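Long-range contacts in phosphotransferase system, mannose/fructose/N-acetylgalactosamine-specific component IIB (Thermoanaerobacter tengcongensis, PDB 3LFJ), which probably relays phosphoryl groups to incoming sugar as the cytoplasmic IIB component of a mannose-family phosphotransferase system: residues W22-A27 / G117-T122; I53-L58 / F104-T109; T122-G127 / D161-M166; G126-T131 / V141-D146. All coordinates share one frame; numbering follows the deposited sequence.

Contact 1. Residues W22-A27 / G117-T122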
loop_
_atom_site.group_PDB
_atom_site.type_symbol
_atom_site.label_atom_id
_atom_site.label_comp_id
_atom_site.label_asym_id
_atom_site.label_seq_id
_atom_site.Cartn_x
_atom_site.Cartn_y
_atom_site.Cartn_z
ATOM N N TRP A 22 4.419 -14.444 -5.890
ATOM C CA TRP A 22 3.231 -13.635 -5.623
ATOM C C TRP A 22 2.635 -13.081 -6.898
ATOM O O TRP A 22 3.362 -12.605 -7.760
ATOM C CB TRP A 22 3.575 -12.415 -4.771
ATOM C CG TRP A 22 4.119 -12.671 -3.422
ATOM C CD1 TRP A 22 4.029 -13.819 -2.702
ATOM C CD2 TRP A 22 4.803 -11.721 -2.592
ATOM N NE1 TRP A 22 4.639 -13.658 -1.482
ATOM C CE2 TRP A 22 5.120 -12.378 -1.390
ATOM C CE3 TRP A 22 5.195 -10.386 -2.760
ATOM C CZ2 TRP A 22 5.811 -11.745 -0.353
ATOM C CZ3 TRP A 22 5.873 -9.760 -1.727
ATOM C CH2 TRP A 22 6.171 -10.439 -0.546
ATOM N N LYS A 23 1.307 -13.112 -6.983
ATOM C CA LYS A 23 0.574 -12.289 -7.936
ATOM C C LYS A 23 -0.022 -11.103 -7.175
ATOM O O LYS A 23 -0.843 -11.285 -6.266
ATOM C CB LYS A 23 -0.565 -13.089 -8.551
ATOM C CG LYS A 23 -1.338 -12.332 -9.619
ATOM C CD LYS A 23 -2.543 -13.142 -10.069
ATOM C CE LYS A 23 -3.325 -12.421 -11.155
ATOM N NZ LYS A 23 -2.534 -12.326 -12.413
ATOM N N ILE A 24 0.381 -9.903 -7.560
ATOM C CA ILE A 24 -0.019 -8.716 -6.810
ATOM C C ILE A 24 -1.383 -8.258 -7.304
ATOM O O ILE A 24 -1.508 -7.780 -8.437
ATOM C CB ILE A 24 1.006 -7.617 -7.000
ATOM C CG1 ILE A 24 2.364 -8.130 -6.526
ATOM C CG2 ILE A 24 0.586 -6.354 -6.218
ATOM C CD1 ILE A 24 3.511 -7.441 -7.179
ATOM N N VAL A 25 -2.405 -8.410 -6.463
ATOM C CA VAL A 25 -3.762 -8.055 -6.896
ATOM C C VAL A 25 -4.137 -6.615 -6.568
ATOM O O VAL A 25 -5.060 -6.065 -7.166
ATOM C CB VAL A 25 -4.831 -9.013 -6.331
ATOM C CG1 VAL A 25 -4.537 -10.440 -6.768
ATOM C CG2 VAL A 25 -4.920 -8.920 -4.799
ATOM N N PHE A 26 -3.420 -6.008 -5.622
ATOM C CA PHE A 26 -3.693 -4.636 -5.214
ATOM C C PHE A 26 -2.529 -4.173 -4.360
ATOM O O PHE A 26 -1.786 -5.007 -3.832
ATOM C CB PHE A 26 -4.979 -4.568 -4.384
ATOM C CG PHE A 26 -5.667 -3.232 -4.435
ATOM C CD1 PHE A 26 -6.302 -2.805 -5.598
ATOM C CD2 PHE A 26 -5.696 -2.411 -3.320
ATOM C CE1 PHE A 26 -6.956 -1.592 -5.649
ATOM C CE2 PHE A 26 -6.358 -1.187 -3.366
ATOM C CZ PHE A 26 -6.978 -0.782 -4.536
ATOM N N ALA A 27 -2.369 -2.861 -4.234
ATOM C CA ALA A 27 -1.385 -2.295 -3.307
ATOM C C ALA A 27 -1.973 -1.046 -2.692
ATOM O O ALA A 27 -2.599 -0.234 -3.378
ATOM C CB ALA A 27 -0.067 -1.997 -4.005
ATOM N N GLY A 117 12.224 -3.656 -8.173
ATOM C CA GLY A 117 11.701 -4.457 -9.268
ATOM C C GLY A 117 10.353 -5.118 -9.047
ATOM O O GLY A 117 9.855 -5.848 -9.905
ATOM N N LEU A 118 9.751 -4.877 -7.890
ATOM C CA LEU A 118 8.456 -5.466 -7.619
ATOM C C LEU A 118 7.380 -4.699 -8.394
ATOM O O LEU A 118 7.242 -3.487 -8.262
ATOM C CB LEU A 118 8.189 -5.523 -6.107
ATOM C CG LEU A 118 7.185 -6.605 -5.709
ATOM C CD1 LEU A 118 7.437 -7.161 -4.315
ATOM C CD2 LEU A 118 5.795 -6.024 -5.812
ATOM N N PRO A 119 6.634 -5.422 -9.243
ATOM C CA PRO A 119 5.702 -4.747 -10.145
ATOM C C PRO A 119 4.403 -4.454 -9.444
ATOM O O PRO A 119 3.684 -5.356 -9.025
ATOM C CB PRO A 119 5.497 -5.765 -11.264
ATOM C CG PRO A 119 5.673 -7.081 -10.614
ATOM C CD PRO A 119 6.633 -6.883 -9.445
ATOM N N ILE A 120 4.144 -3.173 -9.274
ATOM C CA ILE A 120 2.871 -2.720 -8.757
ATOM C C ILE A 120 2.168 -1.932 -9.854
ATOM O O ILE A 120 2.749 -1.012 -10.428
ATOM C CB ILE A 120 3.081 -1.854 -7.520
ATOM C CG1 ILE A 120 3.688 -2.707 -6.403
ATOM C CG2 ILE A 120 1.759 -1.239 -7.073
ATOM C CD1 ILE A 120 3.936 -1.932 -5.118
ATOM N N THR A 121 0.929 -2.317 -10.137
ATOM C CA THR A 121 0.188 -1.731 -11.260
ATOM C C THR A 121 -0.805 -0.661 -10.804
ATOM O O THR A 121 -1.081 0.288 -11.542
ATOM C CB THR A 121 -0.544 -2.801 -12.099
ATOM O OG1 THR A 121 -1.352 -3.652 -11.266
ATOM C CG2 THR A 121 0.452 -3.648 -12.876
ATOM N N THR A 122 -1.346 -0.833 -9.599
ATOM C CA THR A 122 -2.304 0.101 -9.025
ATOM C C THR A 122 -1.880 0.372 -7.592
ATOM O O THR A 122 -1.593 -0.564 -6.839
ATOM C CB THR A 122 -3.720 -0.487 -8.992
ATOM O OG1 THR A 122 -4.167 -0.724 -10.331
ATOM C CG2 THR A 122 -4.700 0.469 -8.307
#

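Contact 2. Residues I53-L58 / F104-T109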
loop_
_atom_site.group_PDB
_atom_site.type_symbol
_atom_site.label_atom_id
_atom_site.label_comp_id
_atom_site.label_asym_id
_atom_site.label_seq_id
_atom_site.Cartn_x
_atom_site.Cartn_y
_atom_site.Cartn_z
ATOM N N ILE A 53 2.009 -7.263 4.426
ATOM C CA ILE A 53 2.492 -5.954 4.870
ATOM C C ILE A 53 3.985 -5.916 4.665
ATOM O O ILE A 53 4.708 -6.815 5.115
ATOM C CB ILE A 53 2.190 -5.699 6.348
ATOM C CG1 ILE A 53 0.673 -5.736 6.587
ATOM C CG2 ILE A 53 2.792 -4.328 6.758
ATOM C CD1 ILE A 53 0.288 -5.675 8.060
ATOM N N ILE A 54 4.446 -4.898 3.945
ATOM C CA ILE A 54 5.883 -4.727 3.721
ATOM C C ILE A 54 6.325 -3.481 4.468
ATOM O O ILE A 54 5.921 -2.366 4.126
ATOM C CB ILE A 54 6.255 -4.598 2.216
ATOM C CG1 ILE A 54 5.832 -5.853 1.467
ATOM C CG2 ILE A 54 7.766 -4.398 2.089
ATOM C CD1 ILE A 54 6.012 -5.754 -0.064
ATOM N N ASP A 55 7.108 -3.678 5.529
ATOM C CA ASP A 55 7.590 -2.581 6.357
ATOM C C ASP A 55 8.757 -3.070 7.215
ATOM O O ASP A 55 8.629 -4.070 7.927
ATOM C CB ASP A 55 6.460 -2.089 7.266
ATOM C CG ASP A 55 6.824 -0.820 7.972
ATOM O OD1 ASP A 55 6.828 0.251 7.312
ATOM O OD2 ASP A 55 7.129 -0.870 9.183
ATOM N N ASP A 56 9.871 -2.342 7.185
ATOM C CA ASP A 56 11.062 -2.776 7.926
ATOM C C ASP A 56 10.853 -2.651 9.422
ATOM O O ASP A 56 11.392 -3.466 10.174
ATOM C CB ASP A 56 12.265 -1.919 7.544
ATOM C CG ASP A 56 12.896 -2.314 6.219
ATOM O OD1 ASP A 56 12.631 -3.408 5.671
ATOM O OD2 ASP A 56 13.744 -1.507 5.755
ATOM N N GLU A 57 10.102 -1.640 9.863
ATOM C CA GLU A 57 9.853 -1.462 11.311
ATOM C C GLU A 57 8.943 -2.572 11.814
ATOM O O GLU A 57 9.229 -3.207 12.836
ATOM C CB GLU A 57 9.205 -0.102 11.606
ATOM C CG GLU A 57 10.167 1.071 11.547
ATOM C CD GLU A 57 9.575 2.377 12.061
ATOM O OE1 GLU A 57 8.492 2.360 12.693
ATOM O OE2 GLU A 57 10.211 3.430 11.829
ATOM N N LEU A 58 7.847 -2.839 11.114
ATOM C CA LEU A 58 6.920 -3.861 11.600
ATOM C C LEU A 58 7.570 -5.241 11.591
ATOM O O LEU A 58 7.272 -6.084 12.432
ATOM C CB LEU A 58 5.622 -3.866 10.776
ATOM C CG LEU A 58 4.557 -4.874 11.242
ATOM C CD1 LEU A 58 4.085 -4.569 12.665
ATOM C CD2 LEU A 58 3.361 -4.889 10.293
ATOM N N PHE A 104 1.369 -1.130 2.594
ATOM C CA PHE A 104 2.552 -0.383 3.066
ATOM C C PHE A 104 2.127 0.643 4.077
ATOM O O PHE A 104 1.034 1.178 4.004
ATOM C CB PHE A 104 3.227 0.379 1.900
ATOM C CG PHE A 104 3.672 -0.490 0.792
ATOM C CD1 PHE A 104 4.936 -1.053 0.817
ATOM C CD2 PHE A 104 2.825 -0.773 -0.288
ATOM C CE1 PHE A 104 5.373 -1.882 -0.227
ATOM C CE2 PHE A 104 3.258 -1.605 -1.330
ATOM C CZ PHE A 104 4.531 -2.153 -1.303
ATOM N N LYS A 105 3.019 0.957 5.009
ATOM C CA LYS A 105 2.773 2.042 5.937
ATOM C C LYS A 105 3.014 3.424 5.303
ATOM O O LYS A 105 2.395 4.410 5.698
ATOM C CB LYS A 105 3.695 1.860 7.148
ATOM C CG LYS A 105 3.351 2.695 8.358
ATOM C CD LYS A 105 4.362 2.366 9.457
ATOM C CE LYS A 105 4.048 3.123 10.734
ATOM N NZ LYS A 105 5.094 2.778 11.772
ATOM N N ASN A 106 3.922 3.500 4.334
ATOM C CA ASN A 106 4.309 4.793 3.793
ATOM C C ASN A 106 4.785 4.702 2.348
ATOM O O ASN A 106 5.120 3.621 1.852
ATOM C CB ASN A 106 5.397 5.424 4.697
ATOM C CG ASN A 106 6.510 4.458 5.031
ATOM O OD1 ASN A 106 7.158 3.915 4.144
ATOM N ND2 ASN A 106 6.744 4.245 6.329
ATOM N N ILE A 107 4.815 5.866 1.696
ATOM C CA ILE A 107 5.237 5.972 0.309
ATOM C C ILE A 107 6.676 5.529 0.094
ATOM O O ILE A 107 6.971 4.810 -0.866
ATOM C CB ILE A 107 5.014 7.411 -0.229
ATOM C CG1 ILE A 107 3.520 7.699 -0.326
ATOM C CG2 ILE A 107 5.686 7.572 -1.594
ATOM C CD1 ILE A 107 3.190 9.189 -0.389
ATOM N N ASP A 108 7.573 5.912 1.004
ATOM C CA ASP A 108 8.959 5.537 0.829
ATOM C C ASP A 108 9.196 4.032 0.731
ATOM O O ASP A 108 10.023 3.561 -0.057
ATOM C CB ASP A 108 9.824 6.104 1.936
ATOM C CG ASP A 108 11.289 5.878 1.662
ATOM O OD1 ASP A 108 11.944 5.131 2.415
ATOM O OD2 ASP A 108 11.781 6.406 0.633
ATOM N N THR A 109 8.484 3.255 1.546
ATOM C CA THR A 109 8.693 1.822 1.507
ATOM C C THR A 109 8.172 1.252 0.193
ATOM O O THR A 109 8.783 0.364 -0.391
ATOM C CB THR A 109 8.057 1.135 2.726
ATOM O OG1 THR A 109 8.611 1.699 3.931
ATOM C CG2 THR A 109 8.329 -0.362 2.708
HETATM O O HOH W 1 5.739 0.227 4.853
HETATM O O HOH W 2 8.213 2.430 8.044
HETATM O O HOH W 3 5.554 -0.023 11.375
HETATM O O HOH W 4 10.242 0.006 5.651
#

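Contact 3. Residues T122-G127 / D161-M166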
loop_
_atom_site.group_PDB
_atom_site.type_symbol
_atom_site.label_atom_id
_atom_site.label_comp_id
_atom_site.label_asym_id
_atom_site.label_seq_id
_atom_site.Cartn_x
_atom_site.Cartn_y
_atom_site.Cartn_z
ATOM N N THR A 122 -1.346 -0.833 -9.599
ATOM C CA THR A 122 -2.304 0.101 -9.025
ATOM C C THR A 122 -1.880 0.372 -7.592
ATOM O O THR A 122 -1.593 -0.564 -6.839
ATOM C CB THR A 122 -3.720 -0.487 -8.992
ATOM O OG1 THR A 122 -4.167 -0.724 -10.331
ATOM C CG2 THR A 122 -4.700 0.469 -8.307
ATOM N N LEU A 123 -1.860 1.645 -7.223
ATOM C CA LEU A 123 -1.445 2.044 -5.890
ATOM C C LEU A 123 -2.501 2.956 -5.299
ATOM O O LEU A 123 -2.694 4.086 -5.767
ATOM C CB LEU A 123 -0.098 2.745 -5.950
ATOM C CG LEU A 123 0.458 3.193 -4.589
ATOM C CD1 LEU A 123 0.668 2.006 -3.655
ATOM C CD2 LEU A 123 1.750 3.938 -4.784
ATOM N N ASN A 124 -3.162 2.458 -4.262
ATOM C CA ASN A 124 -4.226 3.154 -3.563
ATOM C C ASN A 124 -3.659 3.867 -2.329
ATOM O O ASN A 124 -3.112 3.226 -1.433
ATOM C CB ASN A 124 -5.278 2.117 -3.179
ATOM C CG ASN A 124 -6.209 2.591 -2.104
ATOM O OD1 ASN A 124 -6.764 3.706 -2.169
ATOM N ND2 ASN A 124 -6.413 1.751 -1.116
ATOM N N ILE A 125 -3.755 5.195 -2.304
ATOM C CA ILE A 125 -3.328 5.955 -1.122
ATOM C C ILE A 125 -4.511 6.022 -0.148
ATOM O O ILE A 125 -5.499 6.732 -0.385
ATOM C CB ILE A 125 -2.862 7.388 -1.504
ATOM C CG1 ILE A 125 -1.904 7.373 -2.709
ATOM C CG2 ILE A 125 -2.249 8.069 -0.291
ATOM C CD1 ILE A 125 -0.662 6.458 -2.545
ATOM N N GLY A 126 -4.432 5.250 0.930
ATOM C CA GLY A 126 -5.533 5.083 1.859
ATOM C C GLY A 126 -5.483 5.908 3.132
ATOM O O GLY A 126 -6.526 6.323 3.648
ATOM N N GLY A 127 -4.279 6.128 3.650
ATOM C CA GLY A 127 -4.132 6.838 4.914
ATOM C C GLY A 127 -2.751 7.432 5.056
ATOM O O GLY A 127 -1.750 6.721 4.994
ATOM N N ASP A 161 -1.020 3.206 -11.656
ATOM C CA ASP A 161 -2.224 4.010 -11.526
ATOM C C ASP A 161 -2.362 4.358 -10.054
ATOM O O ASP A 161 -2.605 3.472 -9.228
ATOM C CB ASP A 161 -3.430 3.189 -12.002
ATOM C CG ASP A 161 -4.752 3.936 -11.869
ATOM O OD1 ASP A 161 -5.793 3.266 -11.719
ATOM O OD2 ASP A 161 -4.760 5.183 -11.904
ATOM N N VAL A 162 -2.201 5.638 -9.736
ATOM C CA VAL A 162 -2.229 6.097 -8.348
ATOM C C VAL A 162 -3.489 6.889 -8.067
ATOM O O VAL A 162 -3.806 7.843 -8.798
ATOM C CB VAL A 162 -1.060 7.020 -8.045
ATOM C CG1 VAL A 162 -1.086 7.436 -6.574
ATOM C CG2 VAL A 162 0.259 6.324 -8.386
ATOM N N TYR A 163 -4.198 6.503 -7.008
ATOM C CA TYR A 163 -5.353 7.255 -6.549
ATOM C C TYR A 163 -5.559 7.187 -5.046
ATOM O O TYR A 163 -5.115 6.241 -4.392
ATOM C CB TYR A 163 -6.618 6.827 -7.300
ATOM C CG TYR A 163 -7.025 5.372 -7.165
ATOM C CD1 TYR A 163 -6.787 4.479 -8.200
ATOM C CD2 TYR A 163 -7.684 4.904 -6.028
ATOM C CE1 TYR A 163 -7.189 3.169 -8.113
ATOM C CE2 TYR A 163 -8.064 3.576 -5.919
ATOM C CZ TYR A 163 -7.822 2.721 -6.976
ATOM O OH TYR A 163 -8.212 1.410 -6.903
ATOM N N LEU A 164 -6.210 8.216 -4.510
ATOM C CA LEU A 164 -6.583 8.288 -3.110
ATOM C C LEU A 164 -7.971 7.722 -2.951
ATOM O O LEU A 164 -8.885 8.092 -3.691
ATOM C CB LEU A 164 -6.617 9.744 -2.653
ATOM C CG LEU A 164 -5.286 10.405 -2.299
ATOM C CD1 LEU A 164 -4.322 10.429 -3.466
ATOM C CD2 LEU A 164 -5.565 11.816 -1.791
ATOM N N GLN A 165 -8.144 6.834 -1.987
ATOM C CA GLN A 165 -9.458 6.285 -1.675
ATOM C C GLN A 165 -9.416 5.565 -0.339
ATOM O O GLN A 165 -8.595 4.662 -0.127
ATOM C CB GLN A 165 -9.941 5.324 -2.762
ATOM C CG GLN A 165 -11.429 4.999 -2.645
ATOM C CD GLN A 165 -11.899 4.033 -3.716
ATOM O OE1 GLN A 165 -11.110 3.278 -4.283
ATOM N NE2 GLN A 165 -13.199 4.061 -4.005
ATOM N N MET A 166 -10.296 5.947 0.574
ATOM C CA MET A 166 -10.231 5.422 1.926
ATOM C C MET A 166 -10.734 3.977 1.998
ATOM O O MET A 166 -10.044 3.091 2.511
ATOM C CB MET A 166 -11.022 6.331 2.867
ATOM C CG MET A 166 -10.743 6.081 4.321
ATOM S SD MET A 166 -11.668 7.184 5.394
ATOM C CE MET A 166 -13.358 6.731 4.980
#

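Contact 4. Residues G126-T131 / V141-D146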
loop_
_atom_site.group_PDB
_atom_site.type_symbol
_atom_site.label_atom_id
_atom_site.label_comp_id
_atom_site.label_asym_id
_atom_site.label_seq_id
_atom_site.Cartn_x
_atom_site.Cartn_y
_atom_site.Cartn_z
ATOM N N GLY A 126 -4.432 5.250 0.930
ATOM C CA GLY A 126 -5.533 5.083 1.859
ATOM C C GLY A 126 -5.483 5.908 3.132
ATOM O O GLY A 126 -6.526 6.323 3.648
ATOM N N GLY A 127 -4.279 6.128 3.650
ATOM C CA GLY A 127 -4.132 6.838 4.914
ATOM C C GLY A 127 -2.751 7.432 5.056
ATOM O O GLY A 127 -1.750 6.721 4.994
ATOM N N VAL A 128 -2.695 8.757 5.178
ATOM C CA VAL A 128 -1.441 9.451 5.422
ATOM C C VAL A 128 -1.784 10.600 6.367
ATOM O O VAL A 128 -2.539 11.498 5.999
ATOM C CB VAL A 128 -0.794 10.004 4.134
ATOM C CG1 VAL A 128 0.572 10.597 4.485
ATOM C CG2 VAL A 128 -0.617 8.923 3.051
ATOM N N ALA A 129 -1.277 10.541 7.595
ATOM C CA ALA A 129 -1.696 11.503 8.615
ATOM C C ALA A 129 -1.150 12.900 8.322
ATOM O O ALA A 129 -0.084 13.071 7.738
ATOM C CB ALA A 129 -1.259 11.037 9.991
ATOM N N LYS A 130 -1.900 13.902 8.746
ATOM C CA LYS A 130 -1.455 15.282 8.614
ATOM C C LYS A 130 -0.230 15.554 9.488
ATOM O O LYS A 130 -0.144 15.109 10.628
ATOM C CB LYS A 130 -2.601 16.220 9.007
ATOM C CG LYS A 130 -2.259 17.714 8.909
ATOM C CD LYS A 130 -2.164 18.138 7.464
ATOM C CE LYS A 130 -2.217 19.670 7.316
ATOM N NZ LYS A 130 -1.017 20.281 7.891
ATOM N N THR A 131 0.732 16.290 8.934
ATOM C CA THR A 131 1.851 16.838 9.701
ATOM C C THR A 131 1.998 18.257 9.173
ATOM O O THR A 131 1.381 18.603 8.170
ATOM C CB THR A 131 3.174 16.086 9.446
ATOM O OG1 THR A 131 3.551 16.258 8.078
ATOM C CG2 THR A 131 3.037 14.598 9.758
ATOM N N VAL A 141 -6.233 11.490 4.086
ATOM C CA VAL A 141 -4.942 11.697 3.425
ATOM C C VAL A 141 -4.482 13.154 3.363
ATOM O O VAL A 141 -5.228 14.032 2.919
ATOM C CB VAL A 141 -4.948 11.132 1.986
ATOM C CG1 VAL A 141 -3.644 11.488 1.244
ATOM C CG2 VAL A 141 -5.136 9.615 2.011
ATOM N N SER A 142 -3.256 13.389 3.824
ATOM C CA SER A 142 -2.527 14.638 3.601
ATOM C C SER A 142 -1.190 14.280 2.953
ATOM O O SER A 142 -0.632 13.214 3.228
ATOM C CB SER A 142 -2.252 15.338 4.935
ATOM O OG SER A 142 -3.459 15.733 5.570
ATOM N N LEU A 143 -0.657 15.157 2.102
ATOM C CA LEU A 143 0.595 14.848 1.402
ATOM C C LEU A 143 1.490 16.078 1.294
ATOM O O LEU A 143 0.993 17.186 1.091
ATOM C CB LEU A 143 0.319 14.322 -0.012
ATOM C CG LEU A 143 -0.392 12.969 -0.157
ATOM C CD1 LEU A 143 -0.842 12.746 -1.592
ATOM C CD2 LEU A 143 0.521 11.835 0.288
ATOM N N SER A 144 2.799 15.887 1.411
ATOM C CA SER A 144 3.722 16.999 1.160
ATOM C C SER A 144 3.953 17.122 -0.332
ATOM O O SER A 144 3.685 16.206 -1.115
ATOM C CB SER A 144 5.063 16.766 1.843
ATOM O OG SER A 144 5.761 15.715 1.190
ATOM N N GLU A 145 4.486 18.265 -0.730
ATOM C CA GLU A 145 4.870 18.454 -2.108
ATOM C C GLU A 145 5.889 17.387 -2.536
ATOM O O GLU A 145 5.790 16.833 -3.625
ATOM C CB GLU A 145 5.443 19.861 -2.274
ATOM C CG GLU A 145 5.634 20.291 -3.700
ATOM C CD GLU A 145 6.216 21.701 -3.781
ATOM O OE1 GLU A 145 5.512 22.608 -4.267
ATOM O OE2 GLU A 145 7.364 21.894 -3.331
ATOM N N ASP A 146 6.857 17.079 -1.674
ATOM C CA ASP A 146 7.842 16.046 -1.997
ATOM C C ASP A 146 7.184 14.684 -2.199
ATOM O O ASP A 146 7.568 13.913 -3.071
ATOM C CB ASP A 146 8.917 15.947 -0.917
ATOM C CG ASP A 146 9.964 17.035 -1.039
ATOM O OD1 ASP A 146 9.946 17.762 -2.059
ATOM O OD2 ASP A 146 10.800 17.160 -0.117
#

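Contact 1. Residues W22-A27 / G117-T122
The carbonyl O of Thr122 lies 3.5 Å from CB of Ala27, the nearest sound approach of a polar atom in a contact that has no hydrogen bond between its two segments. The same methyl CB of Ala27 also meets CG2 of Ile120 at 3.6 Å, so one small side chain touches both an isoleucine branch and a carbonyl. Beyond it the chains do pair: Ala27 and Asn124 share a backbone hydrogen bond as strands 22-30 and 122-127 run side by side. Phe26 starts out away from the partner segment, yet its ring carbon CE1 comes back to within 4.0 Å of Thr122 CG2, the two side chains crossing at a slant. The segment 117-122 is the return leg of a beta-alpha-beta crossover that leaves strand 98-104, runs through helix 107-115 and enters strand 122-127, passing over the intervening strand 22-30. Gly117, with positive phi, ends the helix in a Schellman motif. From there Leu118 turns toward the strand and, in the conformer modelled, sets CD1 at 4.0 Å from Trp22 CZ3, nearly perpendicular to the indole side chain; a second conformer makes this touch less certain. The indole also packs on helix 83-91. Ile24 points toward Leu118 and Pro119. Its CB is 4.0 Å from Pro119 O, whereas the placement of its terminal CD1 is doubtful because it is modelled too close to its neighbours.

Contact 2. Residues I53-L58 / F104-T109
Ile54 and the Phe104 ring form the close-packed apolar side of this contact: they lie side by side, pointing the same way, with Ile54 CB 3.8 Å from Phe104 CE1 and Ile54 CD1 also against the ring. Thr109 completes it by bringing its methyl CG2 to 3.4 Å from Ile54 O, while Val113 of helix 107-115 touches both Ile54 and Phe104. Toward the other side the direct contacts thin out and water takes over. One water donates to Ile54 O and to Asp55 OD1 and accepts from Lys105 N, so it ties together two backbones that no direct hydrogen bond joins here. A second water links Asp55 OD1 to Asn106 ND2. Both segments come off the C-terminal ends of neighbouring parallel strands, 50-54 and 98-104, and both turn into a helix through an N-cap residue. Asp55, its carboxylate swung opposite the backbone N (chi1 -170°), accepts from Leu58 N at OD2 over 2.8 Å, using the lone pair away from OD1. Asn106 OD1 is gripped twice, by Thr109 N at 3.0 Å and by the hydroxyl Thr109 OG1 at 2.7 Å, which fixes the amide at the helix start. On the solvent side the fully extended Lys105 lays its CB 3.5 Å from Asp55 OD1 and carries NZ across to Glu57 OE1 in a salt bridge, long at 3.5 Å; a third water bridges Lys105 NZ to Asp55 OD2.

Contact 3. Residues T122-G127 / D161-M166
Thr122 lies obliquely against Tyr163 on one face of two neighbouring parallel strands, 122-127 and 161-164, in the central sheet of this alpha/beta fold; the methyl CG2 of Thr122 sits 3.7 Å from Tyr163 CE1. Tyr163 CG stands between its backbone N and carbonyl carbon (chi1 60°), which lays the ring back alongside the Thr122 and Asn124 side chains. The carboxylate oxygen Asp161 OD1 approaches the edge of that ring in its plane, and Lys172 adds a cation-pi contact. On the opposite face the side chains are aliphatic. Ile125 reaches obliquely toward Val162, with CG1 4.0 Å from Val162 CG1, and its CB meets Leu164 CD1 at 3.9 Å; helix 175-182 packs on Val162 and Leu164. Between the faces the backbones alternate as donor and acceptor: Leu123 N to Asp161 O, Tyr163 N to Leu123 O, then Ile125 N to Tyr163 O at 2.7 Å. CA-H groups of Asn124 and Leu164 add weaker contacts to carbonyls across the pair. The amide of Gln165 is turned to Ser170, where NE2 donates to the carbonyl O. The final bond is less regular, with Gln165 N 3.1 Å from Ile125 O and lying 36° out of its carbonyl plane.

Contact 4. Residues G126-T131 / V141-D146
Val128 presses its branched end against the backbone of Ser142: CG1 lies 3.1 Å from Ser142 O and CB 3.3 Å from the same oxygen. This is tight packing, and Ser142 O, buried here, has no hydrogen-bonding partner in the model. The other branch, Val128 CG2, meets Leu143 CD2 at 4.2 Å, the two side chains crossing at about a right angle. Just before it on the partner segment, Ser142 N donates to Val128 O over 3.0 Å at an N-H...O angle of 154°, and Val141 CA adds a CA-H contact to that same oxygen. With the backbone hydrogen bond between Val128 and Ser140, the Ser142 bond brackets Val141 in a single bridge to Val128, where the chain leaving strand 122-127 meets the approach to strand 142-143, the second strand of the small antiparallel pair with 135-136. Val141 CG2 lies 3.9 Å from Gly126 C, packed against the glycine backbone. At the exposed end Lys130 bends at chi2 (72°), which brings CD to 3.3 Å from Ser142 OG. A second bend at chi4 turns its NZ to Thr131 O at 2.9 Å, and Arg134 O is a further acceptor for that nitrogen. Beyond Leu143, Ser144 OG caps helix 145-158 by accepting from Glu147 N.

All four contacts hang on one mixed sheet. Contact 2 is nested within the loop closed by contact 1, and their centres are 15 Å apart; Ile120 CD1 and Phe104 CE2 touch at 3.9 Å, joining the two. Contacts 1 and 3 share Thr122, where strand 122-127 begins, and join through a probable hydrogen bond of 2.9 Å from Asn124 N to Ala27 O. Contacts 3 and 4 share Gly126 and Gly127 at the other end of that strand, and Leu164 CD2 packs 3.6 Å from Val141 CG1. Contact 4 also meets contact 2 where Ile107 CD1 touches Leu143 CD2, whereas contacts 1 and 4 lie about 22 Å apart between centres.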